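Local coordinates for MexT protein (Pseudomonas aeruginosa, PDB 6L33) that activates transcription of the MexEF-OprN efflux pump as a LysR-type regulator, probably by binding DNA through a separate domain, this chain being its regulatory domain, at residues D97-A101 and R102-L106; A184-G187 and A188-N191; L27-L30 and R31-P35. All coordinates share one frame; numbering follows the deposited sequence.

Overall arrangement
Along the chain contact 3 comes first, then contact 1, then contact 2, all within the LysR substrate-binding domain, a two-lobed fold of the periplasmic-binding-protein type. Contacts 2 and 3 share the lobe built on the sheet that holds strands 9-14, 38-43 and 181-186; their centres are about 23 Å apart. Contact 1 belongs to the other lobe, where helix 96-101 runs into strand 103-107, and its centre lies about 41 Å from that of contact 2 and 45 Å from that of contact 3. The chain thus crosses to the second lobe and returns. Contact 3 also faces the second subunit, whereas contacts 1 and 2 stay within their own chain.

Contact 1: D97-A101 and R102-L106; sequences DDYCA and RPHAL
The carbonyl oxygen of Tyr99 is gripped twice: by a short hydrogen bond from His104 NE2 (2.6 Å) and by a weak one from Arg102 N, 3.5 Å from Tyr99 O. The site is a helix-to-strand junction in one lobe of the periplasmic-binding-protein-like regulatory domain, where helix 96-101 ends and the chain passes into strand 103-107, which pairs with strands 129-134 and 150-154. The imidazole N-H reaches Tyr99 O close to its own ring plane but along a bent path, the angle at the hydrogen being 138°. Arg102, first to leave the helical conformation, lies 3.2 Å from Asp98 O through its N, and this single N-H is shared weakly between Asp98 O and Tyr99 O.

His104 does double duty. Its CE1 edge points at the middle of one face of the Tyr99 ring, an edge-to-face pair with centroids of the Tyr99 and His104 rings 4.4 Å apart and planes at 61°; His104 CE1 comes to 3.3 Å from Tyr99 CZ. With its CG anti to the backbone N (chi1 -175°), Tyr99 brings one face of its ring against the CE1 edge of His104, and its hydroxyl is hydrogen-bonded to Thr152. Arg102 lays its CG against Asp98 O at 3.5 Å, while its guanidinium leads away to a salt bridge with Asp88. Spanning the bend, one water donates to both Cys100 O and Arg102 O, at 2.6 Å from each.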
# COMPACT_ATOMS: atom_id res chain seq x y z
N ASP B 97 -26.50 -0.12 -17.81
CA ASP B 97 -26.30 -1.37 -18.54
C ASP B 97 -24.83 -1.59 -18.87
O ASP B 97 -24.31 -2.70 -18.68
CB ASP B 97 -27.14 -1.36 -19.83
CG ASP B 97 -28.59 -1.71 -19.59
OD1 ASP B 97 -28.89 -2.36 -18.57
OD2 ASP B 97 -29.43 -1.33 -20.43
N ASP B 98 -24.15 -0.56 -19.38
CA ASP B 98 -22.72 -0.66 -19.63
C ASP B 98 -21.97 -1.04 -18.36
O ASP B 98 -21.08 -1.90 -18.38
CB ASP B 98 -22.16 0.66 -20.16
CG ASP B 98 -22.80 1.10 -21.46
OD1 ASP B 98 -23.35 0.24 -22.18
OD2 ASP B 98 -22.73 2.31 -21.77
N TYR B 99 -22.33 -0.41 -17.24
CA TYR B 99 -21.63 -0.64 -15.98
C TYR B 99 -21.75 -2.10 -15.55
O TYR B 99 -20.76 -2.74 -15.19
CB TYR B 99 -22.20 0.29 -14.91
CG TYR B 99 -21.49 0.24 -13.58
CD1 TYR B 99 -20.40 1.07 -13.33
CD2 TYR B 99 -21.90 -0.63 -12.58
CE1 TYR B 99 -19.75 1.03 -12.12
CE2 TYR B 99 -21.24 -0.68 -11.37
CZ TYR B 99 -20.17 0.16 -11.14
OH TYR B 99 -19.53 0.12 -9.93
N CYS B 100 -22.97 -2.64 -15.60
CA CYS B 100 -23.21 -4.01 -15.15
C CYS B 100 -22.60 -5.05 -16.08
O CYS B 100 -22.39 -6.19 -15.65
CB CYS B 100 -24.72 -4.24 -15.03
SG CYS B 100 -25.43 -3.55 -13.52
N ALA B 101 -22.31 -4.69 -17.33
CA ALA B 101 -21.77 -5.64 -18.29
C ALA B 101 -20.25 -5.67 -18.32
O ALA B 101 -19.67 -6.67 -18.77
CB ALA B 101 -22.29 -5.32 -19.70
N ARG B 102 -19.59 -4.63 -17.86
CA ARG B 102 -18.14 -4.62 -17.93
C ARG B 102 -17.54 -5.26 -16.69
O ARG B 102 -18.21 -5.41 -15.67
CB ARG B 102 -17.65 -3.19 -18.12
CG ARG B 102 -17.86 -2.72 -19.56
CD ARG B 102 -17.52 -1.26 -19.76
NE ARG B 102 -16.11 -0.98 -19.52
CZ ARG B 102 -15.46 0.06 -20.04
NH1 ARG B 102 -14.18 0.24 -19.76
NH2 ARG B 102 -16.10 0.91 -20.83
N PRO B 103 -16.28 -5.69 -16.75
CA PRO B 103 -15.63 -6.24 -15.56
C PRO B 103 -15.14 -5.15 -14.63
O PRO B 103 -14.86 -4.02 -15.04
CB PRO B 103 -14.45 -7.04 -16.14
CG PRO B 103 -14.10 -6.29 -17.39
CD PRO B 103 -15.41 -5.79 -17.95
N HIS B 104 -15.05 -5.50 -13.35
CA HIS B 104 -14.81 -4.51 -12.31
C HIS B 104 -13.59 -4.85 -11.47
O HIS B 104 -13.29 -6.02 -11.23
CB HIS B 104 -16.04 -4.37 -11.41
CG HIS B 104 -17.24 -3.84 -12.12
ND1 HIS B 104 -17.63 -2.52 -12.05
CD2 HIS B 104 -18.12 -4.45 -12.95
CE1 HIS B 104 -18.71 -2.35 -12.78
NE2 HIS B 104 -19.03 -3.50 -13.34
N ALA B 105 -12.90 -3.81 -11.04
CA ALA B 105 -11.84 -3.90 -10.04
C ALA B 105 -12.38 -3.32 -8.74
O ALA B 105 -12.97 -2.24 -8.74
CB ALA B 105 -10.58 -3.15 -10.48
N LEU B 106 -12.19 -4.05 -7.65
CA LEU B 106 -12.71 -3.68 -6.35
C LEU B 106 -11.55 -3.38 -5.41
O LEU B 106 -10.63 -4.19 -5.28
CB LEU B 106 -13.59 -4.79 -5.78
CG LEU B 106 -14.25 -4.55 -4.42
CD1 LEU B 106 -15.30 -3.46 -4.52
CD2 LEU B 106 -14.86 -5.85 -3.90
O HOH W 1 -20.06 -7.22 -15.13

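Contact 2: A184-G187 and A188-N191; sequences AWRG and AQDN
Trp185 and Asp190 are joined across the turn by one hydrogen bond. The indole NE1 donates to Asp190 OD1 at 3.0 Å, with an angle of 151° at the hydrogen. The carboxylate oxygen sits at the edge of the indole, near the ring plane, and is met on its anti side; ring and carboxylate planes differ by just 17°. Asp190 CG stands anti to its own backbone N (chi1 -162°), which turns the carboxylate back toward the tryptophan. Arg199 lies close by, in a cation-pi pair with Trp185 and at a long, weak ion-pair distance from Asp190; it also donates to Gln189 O, so one arginine of helix 193-203 reaches both the strand end and the turn.

Between these side chains the backbone curls into a short 3-10 turn that carries the chain from strand 181-186 of the sheet toward helix 193-203. Two i to i+3 bonds define it: Gln189 N to Arg186 O (3.1 Å) and Asp190 N to Gly187 O (3.2 Å), both donors lying well above the carbonyl planes.

The tight part is the pair Arg186 and Gln189, which run side by side, pointing the same way. Arg186 bends at chi2 and chi3, so that its NH1 comes back to Gln189 OE1 (3.2 Å), which lies in the guanidinium plane; the donor approaches from above the amide plane, and the two flat groups are steeply inclined. OE1 of Gln189 also presses on Arg186 CG at 3.0 Å. The solvent side is much looser: Ala188 is exposed, and its methyl CB touches no side chain of residues 184-187.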
# COMPACT_ATOMS: atom_id res chain seq x y z
N ALA B 184 -9.68 10.62 13.29
CA ALA B 184 -10.21 9.91 14.44
C ALA B 184 -9.10 9.61 15.42
O ALA B 184 -7.98 9.24 15.03
CB ALA B 184 -10.91 8.61 14.03
N TRP B 185 -9.40 9.76 16.71
CA TRP B 185 -8.44 9.47 17.76
C TRP B 185 -9.20 8.94 18.96
O TRP B 185 -10.43 9.02 19.04
CB TRP B 185 -7.61 10.71 18.12
CG TRP B 185 -8.40 11.86 18.67
CD1 TRP B 185 -8.56 12.18 19.99
CD2 TRP B 185 -9.12 12.85 17.92
NE1 TRP B 185 -9.34 13.31 20.11
CE2 TRP B 185 -9.70 13.74 18.85
CE3 TRP B 185 -9.33 13.08 16.56
CZ2 TRP B 185 -10.47 14.83 18.47
CZ3 TRP B 185 -10.10 14.16 16.17
CH2 TRP B 185 -10.66 15.02 17.12
N ARG B 186 -8.46 8.38 19.90
CA ARG B 186 -9.03 7.72 21.06
C ARG B 186 -9.33 8.74 22.15
O ARG B 186 -8.61 9.74 22.31
CB ARG B 186 -8.06 6.66 21.59
CG ARG B 186 -6.68 7.21 21.87
CD ARG B 186 -5.76 7.15 20.66
NE ARG B 186 -5.40 5.79 20.30
CZ ARG B 186 -4.73 4.95 21.08
NH1 ARG B 186 -4.31 5.32 22.28
NH2 ARG B 186 -4.46 3.73 20.65
N GLY B 187 -10.41 8.49 22.89
CA GLY B 187 -10.86 9.45 23.89
C GLY B 187 -9.81 9.77 24.94
O GLY B 187 -9.74 10.90 25.42
N ALA B 188 -8.99 8.78 25.31
CA ALA B 188 -7.99 8.99 26.35
C ALA B 188 -7.00 10.09 25.97
O ALA B 188 -6.52 10.82 26.85
CB ALA B 188 -7.24 7.69 26.62
N GLN B 189 -6.70 10.24 24.69
CA GLN B 189 -5.69 11.19 24.23
C GLN B 189 -6.25 12.54 23.83
O GLN B 189 -5.50 13.39 23.34
CB GLN B 189 -4.92 10.59 23.05
CG GLN B 189 -3.56 10.02 23.41
CD GLN B 189 -3.62 8.58 23.87
OE1 GLN B 189 -4.69 7.98 23.93
NE2 GLN B 189 -2.46 8.02 24.21
N ASP B 190 -7.56 12.78 24.03
CA ASP B 190 -8.11 14.10 23.75
C ASP B 190 -7.47 15.16 24.63
O ASP B 190 -7.31 16.31 24.20
CB ASP B 190 -9.63 14.07 23.96
CG ASP B 190 -10.33 15.24 23.29
OD1 ASP B 190 -10.10 15.47 22.08
OD2 ASP B 190 -11.12 15.93 23.97
N ASN B 191 -7.07 14.79 25.85
CA ASN B 191 -6.47 15.71 26.81
C ASN B 191 -4.99 15.94 26.56
O ASN B 191 -4.45 16.97 26.97
CB ASN B 191 -6.65 15.15 28.22
CG ASN B 191 -5.69 14.00 28.52
OD1 ASN B 191 -5.27 13.28 27.61
ND2 ASN B 191 -5.35 13.83 29.79

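Contact 3: L27-L30 and R31-P35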
# COMPACT_ATOMS: atom_id res chain seq x y z
N LEU B 27 5.39 16.52 7.02
CA LEU B 27 6.74 16.19 7.48
C LEU B 27 7.62 17.43 7.62
O LEU B 27 8.41 17.53 8.57
CB LEU B 27 7.39 15.21 6.51
CG LEU B 27 7.42 13.73 6.89
CD1 LEU B 27 8.40 13.00 6.01
CD2 LEU B 27 7.76 13.53 8.36
N ARG B 28 7.49 18.37 6.69
CA ARG B 28 8.32 19.57 6.74
C ARG B 28 8.02 20.42 7.97
O ARG B 28 8.93 21.03 8.54
CB ARG B 28 8.12 20.39 5.46
CG ARG B 28 8.63 19.70 4.21
CD ARG B 28 8.49 20.59 2.99
NE ARG B 28 7.17 20.51 2.39
CZ ARG B 28 6.90 19.89 1.24
NH1 ARG B 28 7.88 19.30 0.57
NH2 ARG B 28 5.66 19.87 0.76
N ARG B 29 6.76 20.46 8.41
CA ARG B 29 6.40 21.28 9.56
C ARG B 29 6.97 20.70 10.85
O ARG B 29 7.61 21.41 11.63
CB ARG B 29 4.89 21.44 9.65
CG ARG B 29 4.42 22.52 10.64
CD ARG B 29 5.40 23.69 10.70
NE ARG B 29 4.74 24.98 10.88
CZ ARG B 29 4.40 25.49 12.07
NH1 ARG B 29 4.66 24.81 13.18
NH2 ARG B 29 3.81 26.67 12.14
N LEU B 30 6.73 19.40 11.09
CA LEU B 30 7.24 18.79 12.32
C LEU B 30 8.76 18.84 12.37
O LEU B 30 9.35 19.04 13.44
CB LEU B 30 6.76 17.34 12.43
CG LEU B 30 5.28 17.05 12.66
CD1 LEU B 30 4.64 18.05 13.58
CD2 LEU B 30 4.53 17.01 11.37
N ARG B 31 9.42 18.67 11.22
CA ARG B 31 10.87 18.73 11.17
C ARG B 31 11.38 20.12 11.56
O ARG B 31 12.33 20.24 12.35
CB ARG B 31 11.36 18.36 9.77
CG ARG B 31 12.85 18.17 9.63
CD ARG B 31 13.17 17.63 8.25
NE ARG B 31 12.26 16.56 7.88
CZ ARG B 31 11.74 16.39 6.67
NH1 ARG B 31 12.06 17.23 5.69
NH2 ARG B 31 10.91 15.38 6.43
N ALA B 32 10.75 21.17 11.04
CA ALA B 32 11.24 22.52 11.25
C ALA B 32 11.07 22.97 12.70
O ALA B 32 11.91 23.70 13.23
CB ALA B 32 10.54 23.49 10.30
N GLU B 33 9.98 22.55 13.35
CA GLU B 33 9.71 23.01 14.70
C GLU B 33 10.02 21.98 15.78
O GLU B 33 10.23 22.37 16.94
CB GLU B 33 8.25 23.46 14.83
CG GLU B 33 7.23 22.34 14.94
CD GLU B 33 5.85 22.86 15.33
OE1 GLU B 33 4.98 22.97 14.44
OE2 GLU B 33 5.64 23.16 16.53
N ALA B 34 10.08 20.70 15.44
CA ALA B 34 10.42 19.64 16.39
C ALA B 34 11.36 18.66 15.71
O ALA B 34 10.95 17.57 15.28
CB ALA B 34 9.16 18.94 16.91
N PRO B 35 12.64 19.02 15.58
CA PRO B 35 13.56 18.18 14.79
C PRO B 35 13.84 16.82 15.40
O PRO B 35 14.27 15.91 14.68
CB PRO B 35 14.84 19.03 14.72
CG PRO B 35 14.42 20.42 15.13
CD PRO B 35 13.30 20.23 16.09
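From Leu27 to Ala34 the backbone makes regular i to i+4 hydrogen bonds: Arg31 N to Leu27 O, Ala32 N to Arg28 O and Glu33 N to Arg29 O, each 3.1 Å, and a shorter last one to Leu30 O, 2.7 Å from the N of Ala34, the first residue to leave the helical conformation.

Arg31 folds back across Leu27. With CG anti to the backbone N (chi1 -171°) and the chain bent at chi3 (-44°), it sets NH2 3.5 Å from both Leu27 CB and Leu27 CD1, the methyl meeting the guanidinium at its edge. Leu27 O lies over one face of that group, displaced toward its rim.

This is the carboxyl end of helix 18-33, the crossover helix of a beta-alpha-beta unit joining the parallel strands 9-14 and 38-43. Leu27 and Arg31 pack on Leu132 and Ile149 of the second subunit, so this side of the helix takes part in the dimer interface. Leu30 and Ala34 instead rest on helix 193-203 of the same chain.

Glu33 aims back along the helix at Arg29, forming a salt bridge whose modelled separation is implausibly short and whose exact geometry is doubtful. In helix 193-203, Trp197 NE1 donates to Glu33 OE2; OE1, whose position is less certain, is modelled in a salt bridge with Arg201 NE. Glu33 CG touches Arg29 O at 3.5 Å.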